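Local coordinates for protein arginine N-methyltransferase SFM1 (Saccharomyces cerevisiae, PDB 5C74) that transfers one methyl group from S-adenosyl-L-methionine to an arginine of ribosomal protein S3, as a SPOUT-family protein-arginine methyltransferase, at residues D135-L149 with F180-P193. Residues are numbered along the deposited sequence; the frame is centred on the assembly and turned at random.
Sequences DKQMTTDTAIRTTQL and FRYVLDKEGKPILP
R181 N donates to Q137 O at 3.0 Å, nearly straight and in the carbonyl plane, the one direct hydrogen bond between 135-149 and 180-193. The R181 guanidinium lies with one face over K136 CB, its NH1 in a long salt bridge to D135 OD1 (3.7 Å) and joined to D135 N through a water; NE pairs with D164 of the neighbouring strand. Shortening R181 to an alanine is likely to cost D164 its salt bridge with NE and to uncover the K136 chain and M138 CE. Further along, T142 OG1 is hydrogen-bonded to three waters, which carry the contact on to R181 O, V183 N and I191 O. The geometry thus seats a helix of the SPOUT-family methyltransferase, with T139 at the N-cap position, against edge strand 181-183 of the small antiparallel sheet; the axes of 140-149 and 181-183 approach to 8.2 Å at 51°. There, T139 OG1 donates a hydrogen bond to D141 OD1 (2.7 Å) from above the carboxylate plane; with OG1 between the backbone N and the carbonyl carbon (chi1 65°), CG2 lies over one face of the F180 ring in a CH-pi contact, 4.1 Å from its centroid. P193 CG packs on D141 OD2. V183 meets T142 CG2 and R145 CD, while I191 CD1 covers one face of the R145 guanidinium.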
loop_
_atom_site.group_PDB
_atom_site.type_symbol
_atom_site.label_atom_id
_atom_site.label_comp_id
_atom_site.label_asym_id
_atom_site.label_seq_id
_atom_site.Cartn_x
_atom_site.Cartn_y
_atom_site.Cartn_z
ATOM N N ASP A 135 -9.149 -12.648 21.817
ATOM C CA ASP A 135 -8.330 -13.678 21.194
ATOM C C ASP A 135 -8.543 -13.780 19.690
ATOM O O ASP A 135 -8.165 -14.772 19.068
ATOM C CB ASP A 135 -8.588 -15.031 21.863
ATOM C CG ASP A 135 -9.988 -15.537 21.647
ATOM O OD1 ASP A 135 -10.842 -14.793 21.125
ATOM O OD2 ASP A 135 -10.245 -16.692 22.030
ATOM N N LYS A 136 -9.124 -12.749 19.091
ATOM C CA LYS A 136 -9.258 -12.749 17.635
ATOM C C LYS A 136 -8.687 -11.495 16.997
ATOM O O LYS A 136 -8.897 -10.380 17.481
ATOM C CB LYS A 136 -10.721 -12.932 17.240
ATOM C CG LYS A 136 -11.195 -14.371 17.515
ATOM C CD LYS A 136 -12.455 -14.735 16.764
ATOM C CE LYS A 136 -12.675 -16.248 16.821
ATOM N NZ LYS A 136 -12.398 -16.784 18.181
ATOM N N GLN A 137 -7.963 -11.691 15.902
ATOM C CA GLN A 137 -7.392 -10.567 15.163
ATOM C C GLN A 137 -8.453 -9.569 14.715
ATOM O O GLN A 137 -9.556 -9.951 14.287
ATOM C CB GLN A 137 -6.614 -11.073 13.939
ATOM C CG GLN A 137 -5.748 -9.984 13.305
ATOM C CD GLN A 137 -4.642 -10.543 12.432
ATOM O OE1 GLN A 137 -4.889 -11.353 11.536
ATOM N NE2 GLN A 137 -3.410 -10.113 12.694
ATOM N N MET A 138 -8.098 -8.292 14.822
ATOM C CA MET A 138 -8.915 -7.171 14.381
ATOM C C MET A 138 -8.154 -6.344 13.361
ATOM O O MET A 138 -6.919 -6.289 13.413
ATOM C CB MET A 138 -9.278 -6.259 15.565
ATOM C CG MET A 138 -10.028 -6.946 16.728
ATOM S SD MET A 138 -10.166 -5.806 18.173
ATOM C CE MET A 138 -11.599 -6.574 18.947
ATOM N N THR A 139 -8.876 -5.662 12.473
ATOM C CA THR A 139 -8.257 -4.611 11.680
ATOM C C THR A 139 -7.810 -3.498 12.621
ATOM O O THR A 139 -8.298 -3.360 13.754
ATOM C CB THR A 139 -9.201 -4.019 10.597
ATOM O OG1 THR A 139 -10.309 -3.349 11.224
ATOM C CG2 THR A 139 -9.733 -5.131 9.652
ATOM N N THR A 140 -6.870 -2.692 12.155
ATOM C CA THR A 140 -6.337 -1.662 13.022
ATOM C C THR A 140 -7.408 -0.657 13.445
ATOM O O THR A 140 -7.463 -0.256 14.611
ATOM C CB THR A 140 -5.191 -0.940 12.345
ATOM O OG1 THR A 140 -4.246 -1.918 11.916
ATOM C CG2 THR A 140 -4.524 0.008 13.341
ATOM N N ASP A 141 -8.267 -0.252 12.517
ATOM C CA ASP A 141 -9.319 0.701 12.885
ATOM C C ASP A 141 -10.312 0.100 13.880
ATOM O O ASP A 141 -10.818 0.807 14.752
ATOM C CB ASP A 141 -10.060 1.204 11.655
ATOM C CG ASP A 141 -10.772 0.103 10.925
ATOM O OD1 ASP A 141 -10.075 -0.789 10.400
ATOM O OD2 ASP A 141 -12.020 0.139 10.867
ATOM N N THR A 142 -10.576 -1.197 13.765
ATOM C CA THR A 142 -11.453 -1.880 14.728
ATOM C C THR A 142 -10.789 -1.938 16.118
ATOM O O THR A 142 -11.447 -1.719 17.153
ATOM C CB THR A 142 -11.798 -3.311 14.278
ATOM O OG1 THR A 142 -12.603 -3.263 13.093
ATOM C CG2 THR A 142 -12.591 -4.016 15.377
ATOM N N ALA A 143 -9.488 -2.225 16.134
ATOM C CA ALA A 143 -8.743 -2.316 17.387
ATOM C C ALA A 143 -8.765 -0.973 18.102
ATOM O O ALA A 143 -8.911 -0.917 19.326
ATOM C CB ALA A 143 -7.303 -2.760 17.147
ATOM N N ILE A 144 -8.615 0.100 17.334
ATOM C CA ILE A 144 -8.645 1.435 17.906
ATOM C C ILE A 144 -10.052 1.766 18.391
ATOM O O ILE A 144 -10.208 2.311 19.480
ATOM C CB ILE A 144 -8.127 2.482 16.903
ATOM C CG1 ILE A 144 -6.617 2.260 16.730
ATOM C CG2 ILE A 144 -8.439 3.920 17.401
ATOM C CD1 ILE A 144 -5.924 3.233 15.814
ATOM N N ARG A 145 -11.084 1.398 17.628
ATOM C CA ARG A 145 -12.447 1.635 18.117
ATOM C C ARG A 145 -12.673 0.881 19.426
ATOM O O ARG A 145 -13.265 1.403 20.372
ATOM C CB ARG A 145 -13.503 1.208 17.089
ATOM C CG ARG A 145 -14.927 1.335 17.599
ATOM C CD ARG A 145 -15.931 1.155 16.471
ATOM N NE ARG A 145 -15.865 2.284 15.566
ATOM C CZ ARG A 145 -16.536 3.411 15.763
ATOM N NH1 ARG A 145 -17.342 3.531 16.817
ATOM N NH2 ARG A 145 -16.418 4.406 14.905
ATOM N N THR A 146 -12.204 -0.355 19.465
ATOM C CA THR A 146 -12.370 -1.188 20.640
ATOM C C THR A 146 -11.660 -0.574 21.830
ATOM O O THR A 146 -12.204 -0.534 22.931
ATOM C CB THR A 146 -11.844 -2.611 20.400
ATOM O OG1 THR A 146 -12.616 -3.235 19.356
ATOM C CG2 THR A 146 -11.951 -3.436 21.683
ATOM N N THR A 147 -10.455 -0.075 21.601
ATOM C CA THR A 147 -9.696 0.532 22.687
ATOM C C THR A 147 -10.409 1.776 23.232
ATOM O O THR A 147 -10.425 2.021 24.450
ATOM C CB THR A 147 -8.273 0.875 22.218
ATOM O OG1 THR A 147 -7.589 -0.346 21.901
ATOM C CG2 THR A 147 -7.519 1.611 23.344
ATOM N N GLN A 148 -11.008 2.557 22.337
ATOM C CA GLN A 148 -11.772 3.731 22.750
ATOM C C GLN A 148 -12.958 3.333 23.629
ATOM O O GLN A 148 -13.247 3.973 24.644
ATOM C CB GLN A 148 -12.258 4.513 21.523
ATOM C CG GLN A 148 -11.140 5.189 20.760
ATOM C CD GLN A 148 -10.702 6.474 21.431
ATOM O OE1 GLN A 148 -9.677 6.516 22.111
ATOM N NE2 GLN A 148 -11.488 7.524 21.258
ATOM N N LEU A 149 -13.663 2.288 23.228
ATOM C CA LEU A 149 -14.811 1.822 23.997
ATOM C C LEU A 149 -14.383 1.419 25.409
ATOM O O LEU A 149 -15.078 1.700 26.393
ATOM C CB LEU A 149 -15.487 0.639 23.273
ATOM C CG LEU A 149 -16.195 0.987 21.954
ATOM C CD1 LEU A 149 -16.568 -0.280 21.151
ATOM C CD2 LEU A 149 -17.439 1.793 22.277
ATOM N N PHE A 180 -11.831 -11.296 10.405
ATOM C CA PHE A 180 -11.515 -10.450 11.542
ATOM C C PHE A 180 -12.721 -10.342 12.431
ATOM O O PHE A 180 -13.840 -10.641 12.017
ATOM C CB PHE A 180 -11.092 -9.049 11.088
ATOM C CG PHE A 180 -9.916 -9.059 10.176
ATOM C CD1 PHE A 180 -8.629 -9.111 10.695
ATOM C CD2 PHE A 180 -10.090 -9.037 8.805
ATOM C CE1 PHE A 180 -7.524 -9.142 9.844
ATOM C CE2 PHE A 180 -8.996 -9.071 7.958
ATOM C CZ PHE A 180 -7.714 -9.125 8.480
ATOM N N ARG A 181 -12.479 -9.892 13.653
ATOM C CA ARG A 181 -13.547 -9.563 14.561
ATOM C C ARG A 181 -13.836 -8.079 14.387
ATOM O O ARG A 181 -12.907 -7.268 14.440
ATOM C CB ARG A 181 -13.132 -9.886 15.999
ATOM C CG ARG A 181 -14.042 -9.294 17.064
ATOM C CD ARG A 181 -13.650 -9.840 18.445
ATOM N NE ARG A 181 -14.065 -11.231 18.596
ATOM C CZ ARG A 181 -13.628 -12.061 19.544
ATOM N NH1 ARG A 181 -12.719 -11.665 20.434
ATOM N NH2 ARG A 181 -14.097 -13.306 19.582
ATOM N N TYR A 182 -15.106 -7.730 14.161
ATOM C CA TYR A 182 -15.500 -6.329 13.975
ATOM C C TYR A 182 -16.477 -5.869 15.052
ATOM O O TYR A 182 -17.244 -6.669 15.583
ATOM C CB TYR A 182 -16.157 -6.116 12.608
ATOM C CG TYR A 182 -15.243 -6.276 11.415
ATOM C CD1 TYR A 182 -14.996 -7.532 10.876
ATOM C CD2 TYR A 182 -14.646 -5.171 10.811
ATOM C CE1 TYR A 182 -14.167 -7.692 9.762
ATOM C CE2 TYR A 182 -13.818 -5.320 9.693
ATOM C CZ TYR A 182 -13.585 -6.583 9.180
ATOM O OH TYR A 182 -12.768 -6.745 8.076
ATOM N N VAL A 183 -16.474 -4.573 15.345
ATOM C CA VAL A 183 -17.472 -3.995 16.250
ATOM C C VAL A 183 -18.770 -3.809 15.475
ATOM O O VAL A 183 -18.741 -3.382 14.321
ATOM C CB VAL A 183 -17.001 -2.625 16.819
ATOM C CG1 VAL A 183 -18.106 -1.972 17.660
ATOM C CG2 VAL A 183 -15.723 -2.806 17.640
ATOM N N LEU A 184 -19.898 -4.130 16.102
ATOM C CA LEU A 184 -21.198 -3.927 15.484
ATOM C C LEU A 184 -21.729 -2.517 15.700
ATOM O O LEU A 184 -21.555 -1.945 16.785
ATOM C CB LEU A 184 -22.200 -4.924 16.044
ATOM C CG LEU A 184 -21.991 -6.356 15.552
ATOM C CD1 LEU A 184 -22.927 -7.288 16.292
ATOM C CD2 LEU A 184 -22.232 -6.432 14.034
ATOM N N ASP A 185 -22.400 -1.971 14.690
ATOM C CA ASP A 185 -23.158 -0.740 14.891
ATOM C C ASP A 185 -24.513 -1.090 15.496
ATOM O O ASP A 185 -24.798 -2.259 15.774
ATOM C CB ASP A 185 -23.299 0.071 13.585
ATOM C CG ASP A 185 -24.143 -0.624 12.498
ATOM O OD1 ASP A 185 -24.953 -1.531 12.783
ATOM O OD2 ASP A 185 -23.996 -0.215 11.324
ATOM N N LYS A 186 -25.360 -0.088 15.695
ATOM C CA LYS A 186 -26.604 -0.318 16.417
ATOM C C LYS A 186 -27.673 -0.947 15.530
ATOM O O LYS A 186 -28.775 -1.225 15.987
ATOM C CB LYS A 186 -27.096 0.993 17.034
ATOM C CG LYS A 186 -26.116 1.539 18.085
ATOM C CD LYS A 186 -26.631 2.788 18.811
ATOM C CE LYS A 186 -25.535 3.368 19.703
ATOM N NZ LYS A 186 -25.975 4.581 20.466
ATOM N N GLU A 187 -27.346 -1.181 14.264
ATOM C CA GLU A 187 -28.245 -1.913 13.382
ATOM C C GLU A 187 -27.777 -3.359 13.196
ATOM O O GLU A 187 -28.379 -4.124 12.444
ATOM C CB GLU A 187 -28.368 -1.217 12.027
ATOM C CG GLU A 187 -29.094 0.121 12.076
ATOM C CD GLU A 187 -28.264 1.217 12.730
ATOM O OE1 GLU A 187 -27.113 1.439 12.292
ATOM O OE2 GLU A 187 -28.763 1.844 13.687
ATOM N N GLY A 188 -26.707 -3.735 13.888
ATOM C CA GLY A 188 -26.215 -5.103 13.831
ATOM C C GLY A 188 -25.287 -5.368 12.657
ATOM O O GLY A 188 -25.103 -6.511 12.228
ATOM N N LYS A 189 -24.688 -4.312 12.131
ATOM C CA LYS A 189 -23.799 -4.473 10.993
ATOM C C LYS A 189 -22.383 -4.124 11.404
ATOM O O LYS A 189 -22.169 -3.210 12.208
ATOM C CB LYS A 189 -24.254 -3.611 9.816
ATOM C CG LYS A 189 -25.697 -3.871 9.400
ATOM C CD LYS A 189 -26.147 -2.908 8.314
ATOM C CE LYS A 189 -25.659 -3.359 6.952
ATOM N NZ LYS A 189 -26.299 -4.649 6.551
ATOM N N PRO A 190 -21.404 -4.856 10.856
ATOM C CA PRO A 190 -20.020 -4.574 11.234
ATOM C C PRO A 190 -19.624 -3.159 10.795
ATOM O O PRO A 190 -20.027 -2.682 9.730
ATOM C CB PRO A 190 -19.222 -5.663 10.495
ATOM C CG PRO A 190 -20.087 -6.022 9.298
ATOM C CD PRO A 190 -21.516 -5.876 9.790
ATOM N N ILE A 191 -18.868 -2.471 11.641
ATOM C CA ILE A 191 -18.418 -1.128 11.328
ATOM C C ILE A 191 -17.153 -1.199 10.496
ATOM O O ILE A 191 -16.128 -1.694 10.968
ATOM C CB ILE A 191 -18.159 -0.308 12.610
ATOM C CG1 ILE A 191 -19.483 -0.119 13.370
ATOM C CG2 ILE A 191 -17.515 1.045 12.282
ATOM C CD1 ILE A 191 -19.297 0.454 14.791
ATOM N N LEU A 192 -17.251 -0.719 9.260
ATOM C CA LEU A 192 -16.124 -0.685 8.324
ATOM C C LEU A 192 -15.758 0.756 8.013
ATOM O O LEU A 192 -16.619 1.624 8.060
ATOM C CB LEU A 192 -16.474 -1.398 7.008
ATOM C CG LEU A 192 -16.876 -2.869 6.920
ATOM C CD1 LEU A 192 -16.597 -3.421 5.531
ATOM C CD2 LEU A 192 -16.194 -3.708 7.948
ATOM N N PRO A 193 -14.488 1.015 7.645
ATOM C CA PRO A 193 -14.112 2.356 7.186
ATOM C C PRO A 193 -14.987 2.787 6.022
ATOM O O PRO A 193 -15.423 1.925 5.246
ATOM C CB PRO A 193 -12.651 2.179 6.729
ATOM C CG PRO A 193 -12.148 1.030 7.563
ATOM C CD PRO A 193 -13.340 0.092 7.683
HETATM O O HOH W 1 -11.643 -12.886 23.136
HETATM O O HOH W 2 -10.346 -10.088 19.762
HETATM O O HOH W 3 -11.718 -5.938 12.325
HETATM O O HOH W 4 -13.200 -2.067 10.403
HETATM O O HOH W 5 -15.199 -2.674 13.518
#